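Local structure of UPF0098 protein CT_736 (Chlamydia trachomatis, 3N08) at residues R58-L71 and A86-P100. The protein is of unknown function but, as a bacterial homologue of the phosphatidylethanolamine-binding proteins and Raf kinase inhibitor protein, probably binds small anionic or phospholipid head-group ligands. Residues are numbered along the deposited sequence; the frame is centred on the assembly and turned at random. Where two conformers were deposited one is given.
Sequences REDGLWIHWIVYNL and AVQGLNTAGEIGYCP
Y69 and V87 form an antiparallel hydrogen-bonded pair, each N bonded to the other's O. V68 and Q88 are the next, non-hydrogen-bonded pair, and G89 N donates to I67 O. V87 CB lies over one face of the Y69 ring, 3.8 Å from its centroid. The Y69 hydroxyl bonds to the backbone of S122 and E124. A water accepts from I67 N and donates to G89 O and G97 O. Strand 87-88 is the edge of the main sheet of this PEBP-like fold; strand 43-50 pairs with the other side of 63-71, H65 and W66 facing V48 in a classic beta bulge. W66 NE1 gives a nearly straight bond to Q88 OE1 (2.9 Å, 171°), near the indole plane. One indole face takes V68 CG2. Y98 CB lies over the five-membered ring on the opposite face, and the Y98 ring stacks T-shaped on the six-membered ring, planes 72° apart. H65 ND1 donates to C99 O (2.8 Å) in the imidazole plane; C99 N returns a bond to H65 O. T92 OG1 accepts from I64 N at 2.7 Å, and T92 N donates to I64 O. T92 CG2, anti to the backbone N, sits over the six-membered W63 ring, 3.5 Å from its centroid. It also meets a face of the R58 guanidinium. R58 grips D60 side-on, NE to OD1 and NH2 to OD2, in a salt bridge.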
loop_
_atom_site.group_PDB
_atom_site.type_symbol
_atom_site.label_atom_id
_atom_site.label_comp_id
_atom_site.label_asym_id
_atom_site.label_seq_id
_atom_site.Cartn_x
_atom_site.Cartn_y
_atom_site.Cartn_z
ATOM N N ARG B 58 8.390 28.013 -9.922
ATOM C CA ARG B 58 7.033 27.492 -10.066
ATOM C C ARG B 58 6.227 27.984 -8.868
ATOM O O ARG B 58 6.327 27.442 -7.780
ATOM C CB ARG B 58 7.056 25.949 -10.132
ATOM C CG ARG B 58 5.709 25.293 -10.368
ATOM C CD ARG B 58 5.239 25.481 -11.775
ATOM N NE ARG B 58 3.857 25.072 -11.899
ATOM C CZ ARG B 58 3.119 25.286 -12.981
ATOM N NH1 ARG B 58 3.657 25.844 -14.058
ATOM N NH2 ARG B 58 1.851 24.895 -12.992
ATOM N N GLU B 59 5.426 29.016 -9.091
ATOM C CA GLU B 59 4.707 29.695 -8.030
ATOM C C GLU B 59 3.761 28.776 -7.247
ATOM O O GLU B 59 3.617 28.904 -6.033
ATOM C CB GLU B 59 3.939 30.867 -8.647
ATOM C CG GLU B 59 2.954 31.548 -7.725
ATOM C CD GLU B 59 2.374 32.800 -8.350
ATOM O OE1 GLU B 59 1.180 32.783 -8.718
ATOM O OE2 GLU B 59 3.117 33.790 -8.489
ATOM N N ASP B 60 3.114 27.847 -7.937
ATOM C CA ASP B 60 2.196 26.920 -7.262
ATOM C C ASP B 60 2.914 25.801 -6.509
ATOM O O ASP B 60 2.278 24.975 -5.870
ATOM C CB ASP B 60 1.126 26.374 -8.207
ATOM C CG ASP B 60 1.661 25.383 -9.228
ATOM O OD1 ASP B 60 2.843 24.955 -9.170
ATOM O OD2 ASP B 60 0.856 24.985 -10.111
ATOM N N GLY B 61 4.234 25.794 -6.556
ATOM C CA GLY B 61 5.031 24.866 -5.767
ATOM C C GLY B 61 4.889 23.399 -6.119
ATOM O O GLY B 61 5.202 22.535 -5.276
ATOM N N LEU B 62 4.466 23.094 -7.348
ATOM C CA LEU B 62 4.254 21.701 -7.739
ATOM C C LEU B 62 4.640 21.471 -9.181
ATOM O O LEU B 62 4.051 22.046 -10.079
ATOM C CB LEU B 62 2.789 21.316 -7.524
ATOM C CG LEU B 62 2.448 19.816 -7.566
ATOM C CD1 LEU B 62 3.213 19.043 -6.485
ATOM C CD2 LEU B 62 0.947 19.591 -7.375
ATOM N N TRP B 63 5.630 20.612 -9.387
ATOM C CA TRP B 63 6.082 20.260 -10.732
ATOM C C TRP B 63 5.714 18.810 -11.071
ATOM O O TRP B 63 6.091 17.885 -10.332
ATOM C CB TRP B 63 7.590 20.450 -10.829
ATOM C CG TRP B 63 8.083 20.556 -12.237
ATOM C CD1 TRP B 63 8.387 19.543 -13.092
ATOM C CD2 TRP B 63 8.344 21.771 -12.929
ATOM N NE1 TRP B 63 8.797 20.064 -14.310
ATOM C CE2 TRP B 63 8.796 21.433 -14.217
ATOM C CE3 TRP B 63 8.243 23.121 -12.577
ATOM C CZ2 TRP B 63 9.132 22.397 -15.163
ATOM C CZ3 TRP B 63 8.572 24.072 -13.511
ATOM C CH2 TRP B 63 9.020 23.706 -14.792
ATOM N N ILE B 64 4.970 18.628 -12.151
ATOM C CA ILE B 64 4.550 17.293 -12.582
ATOM C C ILE B 64 5.636 16.692 -13.454
ATOM O O ILE B 64 6.044 17.287 -14.475
ATOM C CB ILE B 64 3.229 17.366 -13.381
ATOM C CG1 ILE B 64 2.104 18.004 -12.570
ATOM C CG2 ILE B 64 2.856 15.976 -13.868
ATOM C CD1 ILE B 64 1.974 17.560 -11.156
ATOM N N HIS B 65 6.134 15.549 -13.020
ATOM C CA HIS B 65 7.193 14.847 -13.713
ATOM C C HIS B 65 6.717 13.761 -14.680
ATOM O O HIS B 65 7.454 13.396 -15.568
ATOM C CB HIS B 65 8.200 14.264 -12.697
ATOM C CG HIS B 65 9.121 15.295 -12.134
ATOM N ND1 HIS B 65 10.423 15.436 -12.558
ATOM C CD2 HIS B 65 8.894 16.328 -11.290
ATOM C CE1 HIS B 65 10.983 16.468 -11.953
ATOM N NE2 HIS B 65 10.074 17.028 -11.179
ATOM N N TRP B 66 5.517 13.231 -14.483
ATOM C CA TRP B 66 5.026 12.152 -15.338
ATOM C C TRP B 66 3.528 12.013 -15.165
ATOM O O TRP B 66 3.037 11.982 -14.036
ATOM C CB TRP B 66 5.706 10.829 -14.964
ATOM C CG TRP B 66 5.770 9.780 -16.047
ATOM C CD1 TRP B 66 5.485 9.929 -17.366
ATOM C CD2 TRP B 66 6.200 8.423 -15.871
ATOM N NE1 TRP B 66 5.701 8.723 -18.030
ATOM C CE2 TRP B 66 6.142 7.795 -17.131
ATOM C CE3 TRP B 66 6.620 7.683 -14.765
ATOM C CZ2 TRP B 66 6.487 6.439 -17.316
ATOM C CZ3 TRP B 66 6.975 6.345 -14.951
ATOM C CH2 TRP B 66 6.903 5.742 -16.215
ATOM N N ILE B 67 2.827 11.850 -16.284
ATOM C CA ILE B 67 1.438 11.467 -16.307
ATOM C C ILE B 67 1.272 10.285 -17.251
ATOM O O ILE B 67 1.679 10.347 -18.427
ATOM C CB ILE B 67 0.573 12.633 -16.815
ATOM C CG1 ILE B 67 0.583 13.778 -15.796
ATOM C CG2 ILE B 67 -0.858 12.163 -17.111
ATOM C CD1 ILE B 67 -0.265 14.975 -16.202
ATOM N N VAL B 68 0.589 9.267 -16.747
ATOM C CA VAL B 68 0.209 8.118 -17.566
ATOM C C VAL B 68 -1.233 7.769 -17.228
ATOM O O VAL B 68 -1.590 7.686 -16.069
ATOM C CB VAL B 68 1.081 6.880 -17.290
ATOM C CG1 VAL B 68 0.693 5.734 -18.210
ATOM C CG2 VAL B 68 2.553 7.210 -17.466
ATOM N N TYR B 69 -2.073 7.551 -18.233
ATOM C CA TYR B 69 -3.419 7.115 -17.946
ATOM C C TYR B 69 -3.861 6.055 -18.948
ATOM O O TYR B 69 -3.210 5.830 -19.967
ATOM C CB TYR B 69 -4.402 8.302 -17.875
ATOM C CG TYR B 69 -4.784 8.918 -19.200
ATOM C CD1 TYR B 69 -4.028 9.936 -19.764
ATOM C CD2 TYR B 69 -5.931 8.497 -19.859
ATOM C CE1 TYR B 69 -4.401 10.509 -20.973
ATOM C CE2 TYR B 69 -6.301 9.057 -21.050
ATOM C CZ TYR B 69 -5.543 10.060 -21.592
ATOM O OH TYR B 69 -5.950 10.599 -22.788
ATOM N N ASN B 70 -4.983 5.408 -18.640
ATOM C CA ASN B 70 -5.477 4.291 -19.420
ATOM C C ASN B 70 -4.507 3.120 -19.452
ATOM O O ASN B 70 -4.483 2.359 -20.410
ATOM C CB ASN B 70 -5.923 4.728 -20.817
ATOM C CG ASN B 70 -7.328 5.302 -20.826
ATOM O OD1 ASN B 70 -8.032 5.330 -19.801
ATOM N ND2 ASN B 70 -7.749 5.763 -21.989
ATOM N N LEU B 71 -3.736 2.973 -18.389
ATOM C CA LEU B 71 -2.979 1.749 -18.200
ATOM C C LEU B 71 -3.913 0.580 -17.970
ATOM O O LEU B 71 -4.965 0.735 -17.346
ATOM C CB LEU B 71 -2.110 1.874 -16.973
ATOM C CG LEU B 71 -0.805 2.602 -17.141
ATOM C CD1 LEU B 71 -0.325 3.052 -15.770
ATOM C CD2 LEU B 71 0.244 1.716 -17.840
ATOM N N ALA B 86 -0.042 2.673 -22.943
ATOM C CA ALA B 86 -1.049 3.515 -22.306
ATOM C C ALA B 86 -0.813 4.911 -22.860
ATOM O O ALA B 86 0.023 5.101 -23.737
ATOM C CB ALA B 86 -0.879 3.500 -20.784
ATOM N N VAL B 87 -1.523 5.905 -22.352
ATOM C CA VAL B 87 -1.408 7.265 -22.855
ATOM C C VAL B 87 -0.533 8.058 -21.905
ATOM O O VAL B 87 -0.735 8.023 -20.697
ATOM C CB VAL B 87 -2.787 7.941 -22.963
ATOM C CG1 VAL B 87 -2.654 9.302 -23.599
ATOM C CG2 VAL B 87 -3.762 7.049 -23.740
ATOM N N GLN B 88 0.440 8.774 -22.448
ATOM C CA GLN B 88 1.234 9.687 -21.627
ATOM C C GLN B 88 0.752 11.108 -21.794
ATOM O O GLN B 88 0.402 11.562 -22.890
ATOM C CB GLN B 88 2.722 9.537 -21.924
ATOM C CG GLN B 88 3.220 8.147 -21.529
ATOM C CD GLN B 88 4.708 7.947 -21.721
ATOM O OE1 GLN B 88 5.518 8.415 -20.927
ATOM N NE2 GLN B 88 5.078 7.218 -22.767
ATOM N N GLY B 89 0.687 11.811 -20.671
ATOM C CA GLY B 89 0.248 13.192 -20.644
ATOM C C GLY B 89 1.436 14.122 -20.585
ATOM O O GLY B 89 2.589 13.701 -20.756
ATOM N N LEU B 90 1.144 15.396 -20.354
ATOM C CA LEU B 90 2.161 16.423 -20.335
ATOM C C LEU B 90 2.707 16.655 -18.961
ATOM O O LEU B 90 1.964 16.746 -17.993
ATOM C CB LEU B 90 1.576 17.731 -20.846
ATOM C CG LEU B 90 1.043 17.677 -22.274
ATOM C CD1 LEU B 90 0.498 19.051 -22.634
ATOM C CD2 LEU B 90 2.085 17.228 -23.286
ATOM N N ASN B 91 4.022 16.764 -18.876
ATOM C CA ASN B 91 4.657 17.179 -17.649
ATOM C C ASN B 91 4.651 18.713 -17.582
ATOM O O ASN B 91 4.167 19.384 -18.486
ATOM C CB ASN B 91 6.051 16.561 -17.551
ATOM C CG ASN B 91 6.961 17.000 -18.676
ATOM O OD1 ASN B 91 6.981 18.178 -19.050
ATOM N ND2 ASN B 91 7.739 16.060 -19.220
ATOM N N THR B 92 5.182 19.281 -16.513
ATOM C CA THR B 92 5.065 20.732 -16.303
ATOM C C THR B 92 5.962 21.506 -17.255
ATOM O O THR B 92 5.746 22.709 -17.493
ATOM C CB THR B 92 5.314 21.070 -14.819
ATOM O OG1 THR B 92 4.274 20.478 -14.054
ATOM C CG2 THR B 92 5.315 22.583 -14.588
ATOM N N ALA B 93 6.968 20.852 -17.809
ATOM C CA ALA B 93 7.750 21.475 -18.865
ATOM C C ALA B 93 6.961 21.609 -20.168
ATOM O O ALA B 93 7.433 22.242 -21.113
ATOM C CB ALA B 93 9.023 20.696 -19.092
ATOM N N GLY B 94 5.776 21.025 -20.234
ATOM C CA GLY B 94 4.938 21.144 -21.403
ATOM C C GLY B 94 5.245 20.112 -22.468
ATOM O O GLY B 94 4.793 20.261 -23.616
ATOM N N GLU B 95 5.983 19.058 -22.100
ATOM C CA GLU B 95 6.311 17.983 -23.023
ATOM C C GLU B 95 5.684 16.681 -22.545
ATOM O O GLU B 95 5.324 16.531 -21.389
ATOM C CB GLU B 95 7.832 17.817 -23.135
ATOM C CG GLU B 95 8.573 19.052 -23.678
ATOM C CD GLU B 95 8.128 19.490 -25.081
ATOM O OE1 GLU B 95 7.941 18.618 -25.964
ATOM O OE2 GLU B 95 8.022 20.724 -25.321
ATOM N N ILE B 96 5.585 15.720 -23.448
ATOM C CA ILE B 96 5.044 14.398 -23.145
ATOM C C ILE B 96 6.050 13.589 -22.337
ATOM O O ILE B 96 7.258 13.711 -22.563
ATOM C CB ILE B 96 4.703 13.637 -24.463
ATOM C CG1 ILE B 96 4.042 12.292 -24.159
ATOM C CG2 ILE B 96 5.973 13.407 -25.290
ATOM C CD1 ILE B 96 3.440 11.621 -25.389
ATOM N N GLY B 97 5.562 12.761 -21.426
ATOM C CA GLY B 97 6.364 11.713 -20.827
ATOM C C GLY B 97 7.174 12.093 -19.604
ATOM O O GLY B 97 6.965 13.133 -18.998
ATOM N N TYR B 98 8.126 11.232 -19.266
ATOM C CA TYR B 98 8.868 11.302 -18.025
ATOM C C TYR B 98 9.958 12.322 -18.064
ATOM O O TYR B 98 10.748 12.382 -19.012
ATOM C CB TYR B 98 9.479 9.930 -17.738
ATOM C CG TYR B 98 10.344 9.813 -16.498
ATOM C CD1 TYR B 98 9.772 9.757 -15.238
ATOM C CD2 TYR B 98 11.727 9.745 -16.587
ATOM C CE1 TYR B 98 10.543 9.626 -14.098
ATOM C CE2 TYR B 98 12.510 9.616 -15.441
ATOM C CZ TYR B 98 11.913 9.538 -14.207
ATOM O OH TYR B 98 12.652 9.401 -13.065
ATOM N N CYS B 99 10.019 13.070 -16.973
ATOM C CA CYS B 99 11.053 14.053 -16.682
ATOM C C CYS B 99 11.783 13.587 -15.436
ATOM O O CYS B 99 11.158 13.433 -14.401
ATOM C CB CYS B 99 10.391 15.402 -16.390
ATOM S SG CYS B 99 11.511 16.764 -16.072
ATOM N N PRO B 100 13.096 13.338 -15.512
ATOM C CA PRO B 100 13.739 12.823 -14.305
ATOM C C PRO B 100 13.907 13.875 -13.214
ATOM O O PRO B 100 14.038 15.070 -13.496
ATOM C CB PRO B 100 15.125 12.376 -14.796
ATOM C CG PRO B 100 15.378 13.193 -15.957
ATOM C CD PRO B 100 14.035 13.414 -16.639
HETATM O O HOH W 1 4.192 13.071 -18.494
#